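Local coordinates for protein CT_858 (Chlamydia trachomatis, PDB 3DOR) that probably acts as a secreted serine endopeptidase, cutting peptide chains, and combines a PDZ domain with a peptidase family S41 region in a dimeric mature enzyme, at residues N135-T139 with A140-S144; L69-F72 with H73-V76; A23-T26 with W27-Y31; R148-F151 with S152-A155. One frame throughout, in Å; residues are numbered along the deposited sequence.

Interaction 1 (N135-T139 with A140-S144); sequences NHKGT and AAEES
Thr139 and Glu142 meet obliquely where a loop runs into helix 140-150, each side chain reaching back to the other residue's backbone. The hydroxyl of Thr139 sits between its own backbone N and carbonyl carbon (chi1 66°), which turns OG1 toward the first turn of the helix; there it accepts from Glu142 N, 3.2 Å from OG1. Glu142 answers by running its extended chain past the cap, so that OE2 lies 3.0 Å from Thr139 N, which approaches from above the carboxylate plane. The pair is a capping box with Thr139 as N-cap. The same OE2 also receives the hydroxyl of Thr139, OG1 to OE2 2.6 Å, on its anti lone pair. The other oxygen faces the preceding loop: Lys137 N donates to Glu142 OE1 at 2.8 Å in a nearly straight bond (164° at the hydrogen), meeting it on the syn side. The His136 ring approaches the carboxylate obliquely, the two planes 47° apart, and its CD2 comes within 3.5 Å of Glu142 OE1 and 3.6 Å of Glu142 CB. Tyr132 also stacks on the ring. Glu143, which takes the helical bond from its N to Thr139 O, places its carboxylate on Tyr132 OH and Lys92 NZ. Three donors thus grip the two oxygens of a buried carboxylate, which fixes its rotation and ties residues 137 to 139 to the helix. Backbone N-H groups of this kind, together with the helix N-terminus, would be expected to favour the charged form of Glu142.

Interaction 2 (L69-F72 with H73-V76); sequences LNDF and HAGV
Asp71 packs tightly against the two residues that follow Phe72, while elsewhere the bend is bridged by a water. On the tight side Asp71 CB touches Ala74 CB at 3.5 Å, and Leu69 adds its CD1 branch at 3.9 Å from that same methyl carbon. The carboxylate is brought over the bend because CG is anti to the backbone N (chi1 -174°). Its OD1 then accepts from His73 N at 2.7 Å, the donor arriving on the anti side and 27° out of the carboxylate plane; a weaker bond comes from Ala74 N to OD1. The first of these defines an Asx turn, and it lies over a type I beta turn of residues 71 to 74, whose own bond from Ala74 N to Asp71 O, 2.9 Å, is weak because the angle is poor. The turn leads from the end of helix 55-67 into strand 75-78, which pairs antiparallel with strand 507-518. Asp71 OD2 is bonded outside the turn, to Tyr22 and Thr513. The looser side has no direct contact at all between Asp71 N and Ala74 O: one water joins them, accepting from the amide at 3.1 Å and probably donating to the carbonyl. The bond to CB of Phe72 points away from the following residues, and its ring meets Phe466 edge to face; the His73 side chain leaves the turn, reaching Ser467 and Thr513.

Interaction 3 (A23-T26 with W27-Y31); sequences APKT and WKEQY
Lys25 and Glu29 face each other one turn apart on helix 25-32, a classic i to i+4 salt bridge in its first turns, with Pro24 at the N-cap position. The charged pair is Lys25 NZ to Glu29 OE2, 3.0 Å apart. The lysine chain leaves pointing away from the helix and then bends at its third and fourth torsions, so that its ammonium comes back and reaches the carboxylate from above, 41° out of the plane. Backbone bonds accompany it: Lys28 N donates to Pro24 O at 2.9 Å and Glu29 N to Lys25 O at 3.1 Å, whereas the next one, Gln30 N to Thr26 O, is long and weak. Beside the first of these, Lys28 CG makes a tight carbon-to-carbonyl approach to Pro24 O at 3.1 Å. Apolar contact comes from Lys28 CE, 4.1 Å from Pro24 CB, before the ammonium continues to Asn70 O and to Glu526. Trp27 carries Tyr31 CB over one ring face, 3.6 Å above the plane, and its ring also meets that of Phe524. The helix takes part in the dimer contact: Thr26 packs on Pro204 and Gln30 on Leu206 of the second subunit. Glu29 uses its second oxygen for solvent: a water donates to Glu29 OE1 at 2.7 Å and lies equally close, 2.7 Å, to Thr26 OG1.

Interaction 4 (R148-F151 with S152-A155); sequences RTLF and SRMA. With SO4 (sulfate ion), chain M.
The chain passes from helix 140-150, weakly bonded in its last turn, into strand 152-154, and Ser152 N turns back to Thr149 O at 3.1 Å, standing well above the carbonyl plane. Arg153 approaches the same oxygen from the opposite face: its NE donates to Thr149 O at 2.8 Å, with the oxygen only 2° out of the guanidinium plane. NH2 of Arg153 donates to Leu150 O at 2.9 Å, the oxygen 32° out of that plane. A bend at chi2 (-65°) curls the arginine back over the helix end, alongside Leu150, whose CD2 is 4.1 Å from NH2. A positive group on carbonyls at a helix C-terminus would probably be stabilised by the helix dipole. Arg148 instead reaches a sulfate, probably from the crystallisation liquor and also bonded to Ile255 N; sulfate O2 lies 2.7 Å from Arg148 NH2, and a very short approach of O4 to NE is doubtful in detail. Leu150 and Phe151 pack on Leu116 of strand 115-119. The whole is a helix-to-strand junction within the PDZ domain, with strand 152-154 joining strand 83-92 antiparallel.

How the interactions relate
Interactions 1, 2 and 3 form a connected group, while interaction 4 stands at its edge. Interaction 2 lies in the middle, with its centre about 12 Å from that of interaction 3 and about 13 Å from that of interaction 1. The ammonium of Lys28 holds interaction 3 to interaction 2, its NZ lying 2.7 Å from Asn70 O. Phe72 CZ touches Ala141 CB at 3.8 Å, joining interaction 2 to interaction 1, and Lys137 NZ probably bonds Tyr31 O at 3.2 Å, joining interaction 1 to interaction 3. Interactions 1 and 4 mark the two ends of helix 140-150. The sulfate touches only interaction 4, whose centre is about 28 Å from that of interaction 3.

Interaction 1 (N135-T139 with A140-S144)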
# COMPACT_ATOMS: atom_id res chain seq x y z
N ASN B 135 14.74 24.33 11.02
CA ASN B 135 15.36 24.22 12.33
C ASN B 135 16.73 23.56 12.27
O ASN B 135 17.09 22.75 13.12
CB ASN B 135 14.43 23.45 13.27
CG ASN B 135 13.13 24.21 13.52
OD1 ASN B 135 12.03 23.75 13.19
ND2 ASN B 135 13.25 25.40 14.10
N HIS B 136 17.50 23.95 11.25
CA HIS B 136 18.85 23.45 11.03
C HIS B 136 19.67 23.64 12.30
O HIS B 136 19.63 24.70 12.92
CB HIS B 136 19.48 24.21 9.87
CG HIS B 136 20.87 23.77 9.54
ND1 HIS B 136 21.98 24.53 9.84
CD2 HIS B 136 21.33 22.64 8.96
CE1 HIS B 136 23.06 23.89 9.44
NE2 HIS B 136 22.69 22.74 8.90
N LYS B 137 20.41 22.61 12.69
CA LYS B 137 21.22 22.69 13.90
C LYS B 137 22.72 22.60 13.66
O LYS B 137 23.49 22.39 14.60
CB LYS B 137 20.77 21.60 14.88
CG LYS B 137 19.29 21.68 15.19
CD LYS B 137 19.04 21.58 16.68
CE LYS B 137 19.64 22.75 17.42
NZ LYS B 137 19.54 22.57 18.90
N GLY B 138 23.14 22.77 12.42
CA GLY B 138 24.56 22.74 12.12
C GLY B 138 25.30 21.42 12.31
O GLY B 138 26.52 21.43 12.41
N THR B 139 24.60 20.30 12.37
CA THR B 139 25.30 19.02 12.53
C THR B 139 25.91 18.58 11.20
O THR B 139 25.42 18.96 10.13
CB THR B 139 24.36 17.90 13.02
OG1 THR B 139 23.39 17.62 12.02
CG2 THR B 139 23.66 18.32 14.30
N ALA B 140 26.97 17.80 11.26
CA ALA B 140 27.61 17.31 10.04
C ALA B 140 26.59 16.55 9.17
O ALA B 140 26.56 16.69 7.94
CB ALA B 140 28.80 16.39 10.40
N ALA B 141 25.73 15.76 9.82
CA ALA B 141 24.73 15.00 9.07
C ALA B 141 23.80 15.92 8.27
O ALA B 141 23.48 15.62 7.12
CB ALA B 141 23.93 14.10 10.02
N GLU B 142 23.38 17.04 8.86
CA GLU B 142 22.51 17.97 8.15
C GLU B 142 23.29 18.62 7.00
O GLU B 142 22.75 18.88 5.93
CB GLU B 142 21.98 19.06 9.10
CG GLU B 142 21.15 18.51 10.26
CD GLU B 142 20.90 19.54 11.35
OE1 GLU B 142 19.93 20.32 11.22
OE2 GLU B 142 21.68 19.58 12.32
N GLU B 143 24.58 18.88 7.23
CA GLU B 143 25.42 19.48 6.20
C GLU B 143 25.48 18.58 4.97
O GLU B 143 25.28 19.03 3.84
CB GLU B 143 26.84 19.69 6.76
CG GLU B 143 27.81 20.35 5.78
CD GLU B 143 27.60 21.86 5.62
OE1 GLU B 143 28.47 22.53 5.02
OE2 GLU B 143 26.55 22.37 6.09
N SER B 144 25.76 17.30 5.20
CA SER B 144 25.85 16.34 4.11
C SER B 144 24.50 16.14 3.43
O SER B 144 24.44 15.97 2.22
CB SER B 144 26.37 15.00 4.62
OG SER B 144 27.70 15.14 5.07

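Interaction 2 (L69-F72 with H73-V76)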
# COMPACT_ATOMS: atom_id res chain seq x y z
N LEU B 69 10.76 19.64 10.94
CA LEU B 69 10.84 18.65 12.01
C LEU B 69 12.27 18.17 12.20
O LEU B 69 12.58 17.50 13.19
CB LEU B 69 9.94 17.45 11.69
CG LEU B 69 8.42 17.67 11.69
CD1 LEU B 69 7.72 16.44 11.12
CD2 LEU B 69 7.95 17.95 13.12
N ASN B 70 13.15 18.53 11.27
CA ASN B 70 14.55 18.11 11.35
C ASN B 70 14.59 16.59 11.62
O ASN B 70 15.23 16.13 12.56
CB ASN B 70 15.26 18.90 12.46
CG ASN B 70 16.78 18.88 12.32
OD1 ASN B 70 17.47 19.78 12.81
ND2 ASN B 70 17.31 17.86 11.67
N ASP B 71 13.87 15.84 10.79
CA ASP B 71 13.77 14.38 10.91
C ASP B 71 14.14 13.77 9.56
O ASP B 71 13.40 13.92 8.59
CB ASP B 71 12.32 14.00 11.25
CG ASP B 71 12.13 12.51 11.53
OD1 ASP B 71 12.85 11.68 10.93
OD2 ASP B 71 11.24 12.17 12.33
N PHE B 72 15.28 13.09 9.48
CA PHE B 72 15.67 12.52 8.19
C PHE B 72 14.63 11.56 7.64
O PHE B 72 14.58 11.31 6.44
CB PHE B 72 17.04 11.83 8.27
CG PHE B 72 18.16 12.76 8.64
CD1 PHE B 72 18.68 12.76 9.92
CD2 PHE B 72 18.66 13.65 7.71
CE1 PHE B 72 19.70 13.65 10.29
CE2 PHE B 72 19.68 14.54 8.06
CZ PHE B 72 20.20 14.54 9.35
N HIS B 73 13.79 11.03 8.53
CA HIS B 73 12.72 10.11 8.13
C HIS B 73 11.46 10.87 7.66
O HIS B 73 10.73 10.39 6.80
CB HIS B 73 12.31 9.21 9.31
CG HIS B 73 13.12 7.96 9.45
ND1 HIS B 73 13.61 7.26 8.36
CD2 HIS B 73 13.42 7.21 10.54
CE1 HIS B 73 14.18 6.14 8.78
NE2 HIS B 73 14.07 6.08 10.10
N ALA B 74 11.20 12.04 8.23
CA ALA B 74 10.00 12.81 7.87
C ALA B 74 10.15 13.68 6.63
O ALA B 74 11.04 14.53 6.55
CB ALA B 74 9.55 13.66 9.07
N GLY B 75 9.26 13.48 5.65
CA GLY B 75 9.33 14.26 4.43
C GLY B 75 8.16 14.05 3.47
O GLY B 75 7.45 13.05 3.55
N VAL B 76 7.97 15.00 2.56
CA VAL B 76 6.89 14.91 1.59
C VAL B 76 7.43 14.82 0.17
O VAL B 76 8.35 15.54 -0.19
CB VAL B 76 5.98 16.16 1.64
CG1 VAL B 76 4.73 15.94 0.78
CG2 VAL B 76 5.60 16.49 3.08
O HOH W 1 11.88 16.67 8.60

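Interaction 3 (A23-T26 with W27-Y31)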
# COMPACT_ATOMS: atom_id res chain seq x y z
N ALA B 23 5.68 10.10 16.71
CA ALA B 23 6.31 9.84 18.00
C ALA B 23 7.36 10.82 18.48
O ALA B 23 7.43 11.12 19.66
CB ALA B 23 6.89 8.42 18.00
N PRO B 24 8.21 11.33 17.58
CA PRO B 24 9.24 12.28 18.03
C PRO B 24 8.80 13.71 18.35
O PRO B 24 9.64 14.57 18.61
CB PRO B 24 10.29 12.22 16.92
CG PRO B 24 9.54 11.79 15.74
CD PRO B 24 8.50 10.83 16.22
N LYS B 25 7.49 13.94 18.35
CA LYS B 25 6.94 15.27 18.64
C LYS B 25 7.52 15.89 19.92
O LYS B 25 8.05 17.00 19.90
CB LYS B 25 5.41 15.18 18.72
CG LYS B 25 4.70 16.45 19.17
CD LYS B 25 3.23 16.42 18.75
CE LYS B 25 2.31 17.03 19.81
NZ LYS B 25 2.66 18.42 20.20
N THR B 26 7.41 15.18 21.03
CA THR B 26 7.92 15.68 22.30
C THR B 26 9.42 15.97 22.24
O THR B 26 9.92 16.88 22.89
CB THR B 26 7.64 14.68 23.42
OG1 THR B 26 6.28 14.25 23.35
CG2 THR B 26 7.87 15.32 24.79
N TRP B 27 10.14 15.17 21.46
CA TRP B 27 11.58 15.34 21.32
C TRP B 27 11.93 16.60 20.53
O TRP B 27 12.86 17.32 20.88
CB TRP B 27 12.18 14.10 20.64
CG TRP B 27 13.56 14.32 20.14
CD1 TRP B 27 13.93 14.65 18.87
CD2 TRP B 27 14.77 14.24 20.90
NE1 TRP B 27 15.29 14.79 18.79
CE2 TRP B 27 15.83 14.54 20.03
CE3 TRP B 27 15.06 13.94 22.24
CZ2 TRP B 27 17.17 14.56 20.44
CZ3 TRP B 27 16.39 13.96 22.66
CH2 TRP B 27 17.43 14.27 21.76
N LYS B 28 11.19 16.86 19.46
CA LYS B 28 11.43 18.03 18.63
C LYS B 28 11.16 19.34 19.39
O LYS B 28 11.87 20.34 19.21
CB LYS B 28 10.56 17.96 17.38
CG LYS B 28 10.75 16.68 16.57
CD LYS B 28 12.19 16.54 16.06
CE LYS B 28 12.38 15.27 15.24
NZ LYS B 28 13.75 15.19 14.65
N GLU B 29 10.14 19.33 20.24
CA GLU B 29 9.81 20.52 21.01
C GLU B 29 10.98 20.85 21.92
O GLU B 29 11.35 22.01 22.07
CB GLU B 29 8.54 20.28 21.84
CG GLU B 29 7.38 19.82 20.97
CD GLU B 29 6.15 19.38 21.75
OE1 GLU B 29 6.29 18.62 22.73
OE2 GLU B 29 5.04 19.78 21.36
N GLN B 30 11.60 19.82 22.49
CA GLN B 30 12.72 20.06 23.39
C GLN B 30 14.06 20.22 22.69
O GLN B 30 14.87 21.05 23.09
CB GLN B 30 12.82 18.95 24.42
CG GLN B 30 13.86 19.24 25.48
CD GLN B 30 13.91 18.17 26.56
OE1 GLN B 30 14.65 17.19 26.44
NE2 GLN B 30 13.12 18.36 27.61
N TYR B 31 14.31 19.42 21.66
CA TYR B 31 15.58 19.47 20.94
C TYR B 31 15.68 20.68 20.02
O TYR B 31 16.76 21.25 19.85
CB TYR B 31 15.78 18.18 20.14
CG TYR B 31 17.03 18.17 19.28
CD1 TYR B 31 18.30 18.11 19.85
CD2 TYR B 31 16.92 18.22 17.90
CE1 TYR B 31 19.45 18.11 19.03
CE2 TYR B 31 18.04 18.22 17.09
CZ TYR B 31 19.30 18.17 17.66
OH TYR B 31 20.39 18.19 16.83
O HOH W 2 4.69 16.48 23.26

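Interaction 4 (R148-F151 with S152-A155)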
# COMPACT_ATOMS: atom_id res chain seq x y z
N ARG B 148 23.96 16.80 -0.65
CA ARG B 148 23.35 15.86 -1.60
C ARG B 148 22.51 16.60 -2.62
O ARG B 148 22.44 16.21 -3.79
CB ARG B 148 22.43 14.86 -0.90
CG ARG B 148 23.10 13.77 -0.07
CD ARG B 148 22.07 12.68 0.25
NE ARG B 148 21.51 12.13 -0.98
CZ ARG B 148 20.55 11.21 -1.05
NH1 ARG B 148 20.02 10.72 0.07
NH2 ARG B 148 20.13 10.77 -2.22
N THR B 149 21.85 17.67 -2.17
CA THR B 149 20.98 18.44 -3.05
C THR B 149 21.66 19.61 -3.78
O THR B 149 21.05 20.23 -4.66
CB THR B 149 19.77 18.97 -2.26
OG1 THR B 149 20.20 19.96 -1.32
CG2 THR B 149 19.09 17.82 -1.50
N LEU B 150 22.91 19.91 -3.43
CA LEU B 150 23.62 21.01 -4.06
C LEU B 150 23.52 20.91 -5.59
O LEU B 150 23.16 21.87 -6.26
CB LEU B 150 25.10 21.01 -3.64
CG LEU B 150 25.87 22.34 -3.69
CD1 LEU B 150 27.36 22.06 -3.68
CD2 LEU B 150 25.51 23.11 -4.93
N PHE B 151 23.83 19.73 -6.13
CA PHE B 151 23.76 19.55 -7.58
C PHE B 151 22.57 18.70 -8.04
O PHE B 151 22.57 18.18 -9.16
CB PHE B 151 25.07 18.93 -8.09
CG PHE B 151 26.25 19.85 -7.97
CD1 PHE B 151 27.49 19.36 -7.57
CD2 PHE B 151 26.15 21.20 -8.29
CE1 PHE B 151 28.60 20.20 -7.48
CE2 PHE B 151 27.26 22.05 -8.20
CZ PHE B 151 28.48 21.55 -7.80
N SER B 152 21.55 18.58 -7.20
CA SER B 152 20.38 17.79 -7.57
C SER B 152 19.12 18.39 -6.94
O SER B 152 18.84 18.18 -5.76
CB SER B 152 20.56 16.34 -7.10
OG SER B 152 19.55 15.50 -7.62
N ARG B 153 18.37 19.15 -7.74
CA ARG B 153 17.15 19.81 -7.27
C ARG B 153 15.95 19.09 -7.88
O ARG B 153 15.90 18.86 -9.08
CB ARG B 153 17.15 21.28 -7.69
CG ARG B 153 18.43 22.02 -7.34
CD ARG B 153 18.66 22.11 -5.84
NE ARG B 153 19.99 22.61 -5.56
CZ ARG B 153 20.38 23.88 -5.73
NH1 ARG B 153 19.52 24.79 -6.16
NH2 ARG B 153 21.64 24.22 -5.52
N MET B 154 14.98 18.77 -7.04
CA MET B 154 13.82 18.03 -7.52
C MET B 154 12.50 18.56 -6.99
O MET B 154 12.29 18.63 -5.79
CB MET B 154 13.97 16.56 -7.12
CG MET B 154 15.16 15.88 -7.78
SD MET B 154 15.62 14.33 -6.98
CE MET B 154 14.25 13.31 -7.48
N ALA B 155 11.60 18.92 -7.90
CA ALA B 155 10.29 19.42 -7.48
C ALA B 155 9.58 18.28 -6.76
O ALA B 155 8.67 18.52 -5.97
CB ALA B 155 9.46 19.88 -8.69
S SO4 M . 23.26 10.11 -3.28
O1 SO4 M . 24.29 10.14 -4.37
O2 SO4 M . 21.98 9.58 -3.85
O3 SO4 M . 23.68 9.21 -2.16
O4 SO4 M . 23.11 11.52 -2.77